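Local coordinates for uncharacterized protein (Legionella longbeachae NSW150, PDB 4JZA), which probably removes the 3-phosphate from phosphatidylinositol 3-phosphate, acting as a phosphoinositide phosphatase in host lipid metabolism, at residues S450-R455 with Q459-N464; Y373-I378 with A400-Y405. All coordinates share one frame; numbering follows the deposited sequence.

Contact 1 (S450-R455 with Q459-N464); sequences SAVERR and QSILQN
Val452 and Arg455, at the C-terminal end of helix 441-454, face Gln459, Ile461 and Gln463 where the chain turns back into strand 462-465, the return leg of a beta-alpha-beta crossover. The turn is closed by the backbone: Gln459 N donates to Arg455 O at 3.1 Å, with an N-H...O angle of 146°. Beside this bond the two side chains of the same residues cross. Arg455 NH1 and Gln459 OE1 are modelled 2.5 Å apart, the amide oxygen at the edge of the guanidinium and the two planes 50° apart, a pairing whose detail is doubtful at this resolution. The other end of that amide, NE2, is held by Ser406 OG. Lower on the arginine, CD packs on Ile461 CD1 at 3.8 Å. Val452 comes next along the interface. A chi1 of 172° turns both valine methyls toward the Gln463 amide, whose extended chain approaches head-on. Val452 CG1 lies 3.2 Å from Gln463 OE1, and Val452 CG2 is 3.6 Å from Gln463 NE2. Val452 CG1 also reaches Ile461 CB at 4.0 Å. Leu414 of strand 412-416 touches both Val452 and Ile461, while Leu399 and Ala400 of helix 388-402 lie against Arg455. Strand 462-465 then pairs in parallel with strand 412-416, at one outer margin of the mixed sheet. A helix tail, a short connection and an adjacent parallel strand make this the alpha-to-beta half of a beta-alpha-beta unit.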
ATOM      1  N   SER A 450      23.584  -2.269   7.935  1.00 51.88           N
ATOM      2  CA  SER A 450      24.229  -3.344   7.187  1.00 56.31           C
ATOM      3  C   SER A 450      24.518  -2.907   5.760  1.00 56.81           C
ATOM      4  O   SER A 450      25.617  -3.115   5.272  1.00 57.95           O
ATOM      5  CB  SER A 450      23.351  -4.589   7.142  1.00 60.01           C
ATOM      6  OG  SER A 450      23.136  -5.129   8.436  1.00 61.27           O
ATOM      7  N   ALA A 451      23.535  -2.289   5.108  1.00 52.29           N
ATOM      8  CA  ALA A 451      23.683  -1.868   3.727  1.00 53.27           C
ATOM      9  C   ALA A 451      24.802  -0.872   3.517  1.00 54.46           C
ATOM     10  O   ALA A 451      25.548  -0.981   2.547  1.00 53.51           O
ATOM     11  CB  ALA A 451      22.381  -1.281   3.224  1.00 56.14           C
ATOM     12  N   VAL A 452      24.898   0.102   4.419  1.00 55.80           N
ATOM     13  CA  VAL A 452      25.956   1.109   4.379  1.00 56.82           C
ATOM     14  C   VAL A 452      27.299   0.445   4.622  1.00 58.85           C
ATOM     15  O   VAL A 452      28.247   0.794   3.961  1.00 64.17           O
ATOM     16  CB  VAL A 452      25.727   2.247   5.409  1.00 56.52           C
ATOM     17  CG1 VAL A 452      26.923   3.196   5.515  1.00 52.44           C
ATOM     18  CG2 VAL A 452      24.482   3.039   5.048  1.00 56.13           C
ATOM     19  N   GLU A 453      27.370  -0.494   5.567  1.00 62.32           N
ATOM     20  CA  GLU A 453      28.581  -1.325   5.760  1.00 68.66           C
ATOM     21  C   GLU A 453      29.041  -2.006   4.478  1.00 61.69           C
ATOM     22  O   GLU A 453      30.210  -1.992   4.180  1.00 66.07           O
ATOM     23  CB  GLU A 453      28.394  -2.419   6.850  1.00 77.51           C
ATOM     24  CG  GLU A 453      29.053  -2.144   8.206  1.00 85.42           C
ATOM     25  CD  GLU A 453      30.580  -2.067   8.125  1.00 95.78           C
ATOM     26  OE1 GLU A 453      31.219  -1.135   8.706  1.00 95.78           O
ATOM     27  OE2 GLU A 453      31.141  -2.946   7.452  1.00 92.64           O
ATOM     28  N   ARG A 454      28.130  -2.604   3.721  1.00 59.31           N
ATOM     29  CA  ARG A 454      28.516  -3.369   2.526  1.00 58.47           C
ATOM     30  C   ARG A 454      29.026  -2.470   1.421  1.00 56.67           C
ATOM     31  O   ARG A 454      29.795  -2.903   0.562  1.00 54.85           O
ATOM     32  CB  ARG A 454      27.351  -4.198   2.004  1.00 58.62           C
ATOM     33  CG  ARG A 454      26.936  -5.347   2.912  1.00 56.07           C
ATOM     34  CD  ARG A 454      25.805  -6.143   2.308  1.00 54.34           C
ATOM     35  NE  ARG A 454      24.770  -6.293   3.314  1.00 60.20           N
ATOM     36  CZ  ARG A 454      23.548  -5.757   3.248  1.00 60.34           C
ATOM     37  NH1 ARG A 454      23.153  -5.062   2.190  1.00 55.85           N
ATOM     38  NH2 ARG A 454      22.693  -5.950   4.241  1.00 61.77           N
ATOM     39  N   ARG A 455      28.636  -1.200   1.509  1.00 54.33           N
ATOM     40  CA  ARG A 455      28.981  -0.191   0.544  1.00 51.88           C
ATOM     41  C   ARG A 455      30.226   0.593   1.010  1.00 55.40           C
ATOM     42  O   ARG A 455      30.715   1.489   0.306  1.00 57.65           O
ATOM     43  CB  ARG A 455      27.737   0.694   0.292  1.00 51.65           C
ATOM     44  CG  ARG A 455      27.968   2.027  -0.393  1.00 53.59           C
ATOM     45  CD  ARG A 455      26.715   2.665  -0.947  1.00 51.01           C
ATOM     46  NE  ARG A 455      26.518   2.213  -2.317  1.00 55.63           N
ATOM     47  CZ  ARG A 455      26.743   2.914  -3.427  1.00 54.54           C
ATOM     48  NH1 ARG A 455      27.185   4.154  -3.379  1.00 50.64           N
ATOM     49  NH2 ARG A 455      26.497   2.349  -4.602  1.00 55.75           N
ATOM     50  N   GLN A 459      32.047   3.902  -1.092  1.00 65.74           N
ATOM     51  CA  GLN A 459      31.662   5.264  -0.680  1.00 61.08           C
ATOM     52  C   GLN A 459      31.500   5.308   0.817  1.00 60.09           C
ATOM     53  O   GLN A 459      30.900   4.420   1.437  1.00 61.78           O
ATOM     54  CB  GLN A 459      30.342   5.598  -1.340  1.00 59.60           C
ATOM     55  CG  GLN A 459      29.664   6.871  -0.918  1.00 60.47           C
ATOM     56  CD  GLN A 459      28.518   7.199  -1.862  1.00 59.20           C
ATOM     57  OE1 GLN A 459      27.812   6.305  -2.299  1.00 58.66           O
ATOM     58  NE2 GLN A 459      28.347   8.470  -2.200  1.00 56.27           N
ATOM     59  N   SER A 460      32.031   6.330   1.440  1.00 62.81           N
ATOM     60  CA  SER A 460      31.821   6.383   2.855  1.00 64.07           C
ATOM     61  C   SER A 460      30.630   7.321   3.076  1.00 61.37           C
ATOM     62  O   SER A 460      30.482   8.359   2.386  1.00 55.99           O
ATOM     63  CB  SER A 460      33.078   6.784   3.587  1.00 61.55           C
ATOM     64  OG  SER A 460      32.834   7.992   4.194  1.00 66.79           O
ATOM     65  N   ILE A 461      29.762   6.918   4.008  1.00 59.69           N
ATOM     66  CA  ILE A 461      28.489   7.602   4.240  1.00 58.85           C
ATOM     67  C   ILE A 461      28.295   7.920   5.715  1.00 57.18           C
ATOM     68  O   ILE A 461      28.476   7.042   6.584  1.00 52.50           O
ATOM     69  CB  ILE A 461      27.307   6.728   3.758  1.00 60.97           C
ATOM     70  CG1 ILE A 461      27.369   6.548   2.236  1.00 58.88           C
ATOM     71  CG2 ILE A 461      25.951   7.327   4.163  1.00 60.78           C
ATOM     72  CD1 ILE A 461      26.479   5.435   1.713  1.00 56.82           C
ATOM     73  N   LEU A 462      27.911   9.168   5.995  1.00 54.85           N
ATOM     74  CA  LEU A 462      27.527   9.555   7.359  1.00 57.69           C
ATOM     75  C   LEU A 462      26.086   9.133   7.660  1.00 53.46           C
ATOM     76  O   LEU A 462      25.170   9.380   6.895  1.00 53.31           O
ATOM     77  CB  LEU A 462      27.713  11.058   7.570  1.00 60.73           C
ATOM     78  CG  LEU A 462      29.159  11.553   7.505  1.00 58.97           C
ATOM     79  CD1 LEU A 462      29.193  13.065   7.346  1.00 60.26           C
ATOM     80  CD2 LEU A 462      29.860  11.114   8.772  1.00 60.51           C
ATOM     81  N   GLN A 463      25.906   8.491   8.789  1.00 51.30           N
ATOM     82  CA  GLN A 463      24.613   8.005   9.192  1.00 50.55           C
ATOM     83  C   GLN A 463      24.107   8.671  10.438  1.00 51.39           C
ATOM     84  O   GLN A 463      24.682   8.499  11.476  1.00 58.77           O
ATOM     85  CB  GLN A 463      24.693   6.517   9.503  1.00 49.73           C
ATOM     86  CG  GLN A 463      24.682   5.705   8.249  1.00 51.68           C
ATOM     87  CD  GLN A 463      24.922   4.238   8.479  1.00 56.73           C
ATOM     88  OE1 GLN A 463      26.076   3.811   8.569  1.00 52.11           O
ATOM     89  NE2 GLN A 463      23.835   3.439   8.518  1.00 58.01           N
ATOM     90  N   ASN A 464      22.979   9.353  10.367  1.00 53.27           N
ATOM     91  CA  ASN A 464      22.394   9.921  11.566  1.00 52.91           C
ATOM     92  C   ASN A 464      20.955   9.529  11.638  1.00 46.67           C
ATOM     93  O   ASN A 464      20.254   9.625  10.669  1.00 46.81           O
ATOM     94  CB  ASN A 464      22.565  11.433  11.574  1.00 57.76           C
ATOM     95  CG  ASN A 464      24.039  11.849  11.531  1.00 65.05           C
ATOM     96  OD1 ASN A 464      24.718  11.741  10.502  1.00 67.38           O
ATOM     97  ND2 ASN A 464      24.546  12.299  12.667  1.00 72.80           N
TER

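Contact 2 (Y373-I378 with A400-Y405); sequences YRSSHI and AKVMEY
Tyr373 and Tyr405 lie with their rings nearly parallel, planes at 13°, but slid so far apart, centroids 5.4 Å, that they barely overlap. Tyr373 CE2 meets Tyr405 CD2 at 3.6 Å, and Tyr373 OH comes within 3.5 Å of Tyr405 CB. A chi1 of -58° turns the Tyr373 ring so that its CE2 and OH reach Tyr405, and the two side chains cross at about a right angle. From the last turn of helix 388-402, Val402 sends its two methyls to different residues of 373-378. Its CG2 lies 3.7 Å from Ser375 OG, and its CG1 is 4.4 Å from Ile378 CG2, a looser touch. In the next shell stands Tyr547 of strand 545-549, which packs on Val402 and Ile378 and hydrogen-bonds Ser375 through its hydroxyl. His545 of the same strand binds Val402 O with NE2 and also meets the Tyr373 ring at a slant, so it ties the end of helix 388-402 to the sheet. Within 400-405, Lys401 NZ and Glu404 OE1 form a salt bridge of 2.7 Å, and Glu404 OE2 reaches Tyr351 OH. Across this interface the two segments meet through methyls, ring carbons and hydroxyl oxygens in van der Waals contact, while the polar bonds that fix their positions run to strand 545-549 and other neighbours.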
ATOM      1  N   TYR A 373      17.496  15.278  -1.357  1.00 44.17           N
ATOM      2  CA  TYR A 373      16.829  14.084  -1.849  1.00 44.10           C
ATOM      3  C   TYR A 373      16.082  13.305  -0.776  1.00 37.85           C
ATOM      4  O   TYR A 373      16.547  13.159   0.337  1.00 38.54           O
ATOM      5  CB  TYR A 373      17.827  13.197  -2.594  1.00 47.16           C
ATOM      6  CG  TYR A 373      18.489  13.900  -3.755  1.00 48.10           C
ATOM      7  CD1 TYR A 373      19.558  14.751  -3.552  1.00 48.61           C
ATOM      8  CD2 TYR A 373      18.038  13.725  -5.047  1.00 45.77           C
ATOM      9  CE1 TYR A 373      20.159  15.401  -4.602  1.00 46.23           C
ATOM     10  CE2 TYR A 373      18.638  14.375  -6.102  1.00 45.08           C
ATOM     11  CZ  TYR A 373      19.697  15.213  -5.869  1.00 45.97           C
ATOM     12  OH  TYR A 373      20.304  15.864  -6.908  1.00 44.82           O
ATOM     13  N   ARG A 374      14.895  12.837  -1.130  1.00 34.95           N
ATOM     14  CA  ARG A 374      14.005  12.165  -0.202  1.00 34.14           C
ATOM     15  C   ARG A 374      13.487  10.866  -0.789  1.00 35.13           C
ATOM     16  O   ARG A 374      13.326  10.746  -1.987  1.00 35.53           O
ATOM     17  CB  ARG A 374      12.820  13.072   0.106  1.00 33.97           C
ATOM     18  CG  ARG A 374      12.213  13.696  -1.134  1.00 35.33           C
ATOM     19  CD  ARG A 374      11.147  14.707  -0.795  1.00 36.69           C
ATOM     20  NE  ARG A 374      10.293  14.243   0.282  1.00 37.80           N
ATOM     21  CZ  ARG A 374       9.182  14.852   0.657  1.00 40.56           C
ATOM     22  NH1 ARG A 374       8.787  15.942   0.037  1.00 44.52           N
ATOM     23  NH2 ARG A 374       8.467  14.372   1.650  1.00 43.15           N
ATOM     24  N   SER A 375      13.238   9.890   0.067  1.00 36.68           N
ATOM     25  CA  SER A 375      12.664   8.621  -0.340  1.00 36.64           C
ATOM     26  C   SER A 375      12.059   7.918   0.864  1.00 37.57           C
ATOM     27  O   SER A 375      12.231   8.350   1.984  1.00 39.28           O
ATOM     28  CB  SER A 375      13.706   7.732  -1.019  1.00 37.33           C
ATOM     29  OG  SER A 375      14.386   6.922  -0.083  1.00 37.33           O
ATOM     30  N   SER A 376      11.332   6.841   0.618  1.00 42.06           N
ATOM     31  CA  SER A 376      10.945   5.922   1.669  1.00 40.67           C
ATOM     32  C   SER A 376      12.194   5.199   2.147  1.00 43.54           C
ATOM     33  O   SER A 376      13.155   5.059   1.411  1.00 42.87           O
ATOM     34  CB  SER A 376       9.928   4.917   1.156  1.00 41.01           C
ATOM     35  OG  SER A 376       8.729   5.557   0.800  1.00 40.66           O
ATOM     36  N   HIS A 377      12.181   4.756   3.391  1.00 43.10           N
ATOM     37  CA  HIS A 377      13.346   4.154   3.999  1.00 43.24           C
ATOM     38  C   HIS A 377      13.950   3.168   3.017  1.00 40.80           C
ATOM     39  O   HIS A 377      13.241   2.529   2.345  1.00 41.79           O
ATOM     40  CB  HIS A 377      12.966   3.431   5.305  1.00 42.76           C
ATOM     41  CG  HIS A 377      14.129   3.245   6.229  1.00 43.50           C
ATOM     42  ND1 HIS A 377      14.935   2.136   6.187  1.00 44.34           N
ATOM     43  CD2 HIS A 377      14.664   4.060   7.163  1.00 43.80           C
ATOM     44  CE1 HIS A 377      15.892   2.257   7.082  1.00 44.72           C
ATOM     45  NE2 HIS A 377      15.742   3.412   7.700  1.00 44.60           N
ATOM     46  N   ILE A 378      15.263   3.067   2.929  1.00 43.12           N
ATOM     47  CA  ILE A 378      15.915   2.170   1.933  1.00 43.79           C
ATOM     48  C   ILE A 378      15.598   0.685   2.148  1.00 43.61           C
ATOM     49  O   ILE A 378      15.648  -0.106   1.218  1.00 40.32           O
ATOM     50  CB  ILE A 378      17.460   2.337   1.922  1.00 43.13           C
ATOM     51  CG1 ILE A 378      18.052   2.244   3.336  1.00 41.92           C
ATOM     52  CG2 ILE A 378      17.870   3.678   1.324  1.00 42.01           C
ATOM     53  CD1 ILE A 378      19.517   1.891   3.326  1.00 42.31           C
ATOM     54  N   ALA A 400      22.094   2.354  -3.311  1.00 43.34           N
ATOM     55  CA  ALA A 400      22.814   2.794  -4.520  1.00 42.44           C
ATOM     56  C   ALA A 400      22.007   3.816  -5.288  1.00 43.46           C
ATOM     57  O   ALA A 400      22.555   4.761  -5.825  1.00 44.89           O
ATOM     58  CB  ALA A 400      23.146   1.615  -5.436  1.00 40.21           C
ATOM     59  N   LYS A 401      20.697   3.645  -5.371  1.00 45.37           N
ATOM     60  CA  LYS A 401      19.957   4.521  -6.252  1.00 44.31           C
ATOM     61  C   LYS A 401      19.859   5.925  -5.629  1.00 45.25           C
ATOM     62  O   LYS A 401      19.866   6.952  -6.297  1.00 44.26           O
ATOM     63  CB  LYS A 401      18.607   3.934  -6.488  1.00 40.69           C
ATOM     64  CG  LYS A 401      17.811   4.738  -7.458  1.00 41.41           C
ATOM     65  CD  LYS A 401      18.523   4.897  -8.775  1.00 41.38           C
ATOM     66  CE  LYS A 401      17.546   5.473  -9.777  1.00 42.90           C
ATOM     67  NZ  LYS A 401      18.181   5.690 -11.118  1.00 43.82           N
ATOM     68  N   VAL A 402      19.839   5.925  -4.321  1.00 44.69           N
ATOM     69  CA  VAL A 402      19.580   7.102  -3.520  1.00 48.84           C
ATOM     70  C   VAL A 402      20.893   7.932  -3.346  1.00 50.97           C
ATOM     71  O   VAL A 402      20.884   9.152  -3.074  1.00 47.76           O
ATOM     72  CB  VAL A 402      18.840   6.596  -2.215  1.00 49.21           C
ATOM     73  CG1 VAL A 402      19.416   7.093  -0.922  1.00 46.91           C
ATOM     74  CG2 VAL A 402      17.335   6.821  -2.321  1.00 51.09           C
HETATM   75  N   MSE A 403      22.025   7.273  -3.565  1.00 51.17           N
HETATM   76  CA  MSE A 403      23.311   7.942  -3.600  1.00 49.85           C
HETATM   77  C   MSE A 403      23.687   8.331  -5.014  1.00 50.33           C
HETATM   78  O   MSE A 403      24.776   8.866  -5.245  1.00 54.76           O
HETATM   79  CB  MSE A 403      24.339   6.988  -3.023  1.00 50.31           C
HETATM   80  CG  MSE A 403      24.039   6.662  -1.570  1.00 53.37           C
HETATM   81 SE   MSE A 403      24.438   8.226  -0.451  0.95 63.47          SE
HETATM   82  CE  MSE A 403      22.923   8.232   0.781  1.00 57.43           C
ATOM     83  N   GLU A 404      22.806   8.125  -5.986  1.00 48.11           N
ATOM     84  CA  GLU A 404      23.223   8.313  -7.371  1.00 47.67           C
ATOM     85  C   GLU A 404      23.756   9.731  -7.641  1.00 47.65           C
ATOM     86  O   GLU A 404      24.614   9.864  -8.455  1.00 53.34           O
ATOM     87  CB  GLU A 404      22.138   7.881  -8.394  1.00 47.72           C
ATOM     88  CG  GLU A 404      20.963   8.854  -8.598  1.00 49.29           C
ATOM     89  CD  GLU A 404      19.805   8.275  -9.436  1.00 50.94           C
ATOM     90  OE1 GLU A 404      20.085   7.538 -10.411  1.00 47.56           O
ATOM     91  OE2 GLU A 404      18.606   8.573  -9.156  1.00 49.18           O
ATOM     92  N   TYR A 405      23.276  10.780  -6.962  1.00 50.68           N
ATOM     93  CA  TYR A 405      23.688  12.168  -7.289  1.00 46.81           C
ATOM     94  C   TYR A 405      24.785  12.674  -6.394  1.00 47.27           C
ATOM     95  O   TYR A 405      25.286  13.793  -6.558  1.00 50.01           O
ATOM     96  CB  TYR A 405      22.521  13.123  -7.280  1.00 46.28           C
ATOM     97  CG  TYR A 405      21.671  13.000  -8.500  1.00 50.81           C
ATOM     98  CD1 TYR A 405      22.051  13.582  -9.710  1.00 51.96           C
ATOM     99  CD2 TYR A 405      20.452  12.289  -8.462  1.00 57.02           C
ATOM    100  CE1 TYR A 405      21.251  13.470 -10.859  1.00 54.63           C
ATOM    101  CE2 TYR A 405      19.638  12.170  -9.602  1.00 56.73           C
ATOM    102  CZ  TYR A 405      20.049  12.769 -10.794  1.00 58.02           C
ATOM    103  OH  TYR A 405      19.269  12.646 -11.898  1.00 56.19           O
TER

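Contacts 1 and 2 both join a helix end to the same mixed sheet, their centres about 12 Å apart, and both are largely buried, though Tyr405 gives contact 2 an exposed edge. Contact 2 sets the end of helix 388-402 against the end of strand 365-374, an interior strand, and the loop that follows it; contact 1 ties helix 441-454 to the outermost strand 462-465. They follow one another along the chain and touch: Arg455 NH2 packs on Ala400 CB at 3.5 Å, and Ile461 CD1 lies 4.1 Å from Met403 SE. Contact 1, closing a short turn, includes backbone and side-chain polar pairing, whereas contact 2, between sequence-distant segments, rests on apolar and aromatic packing.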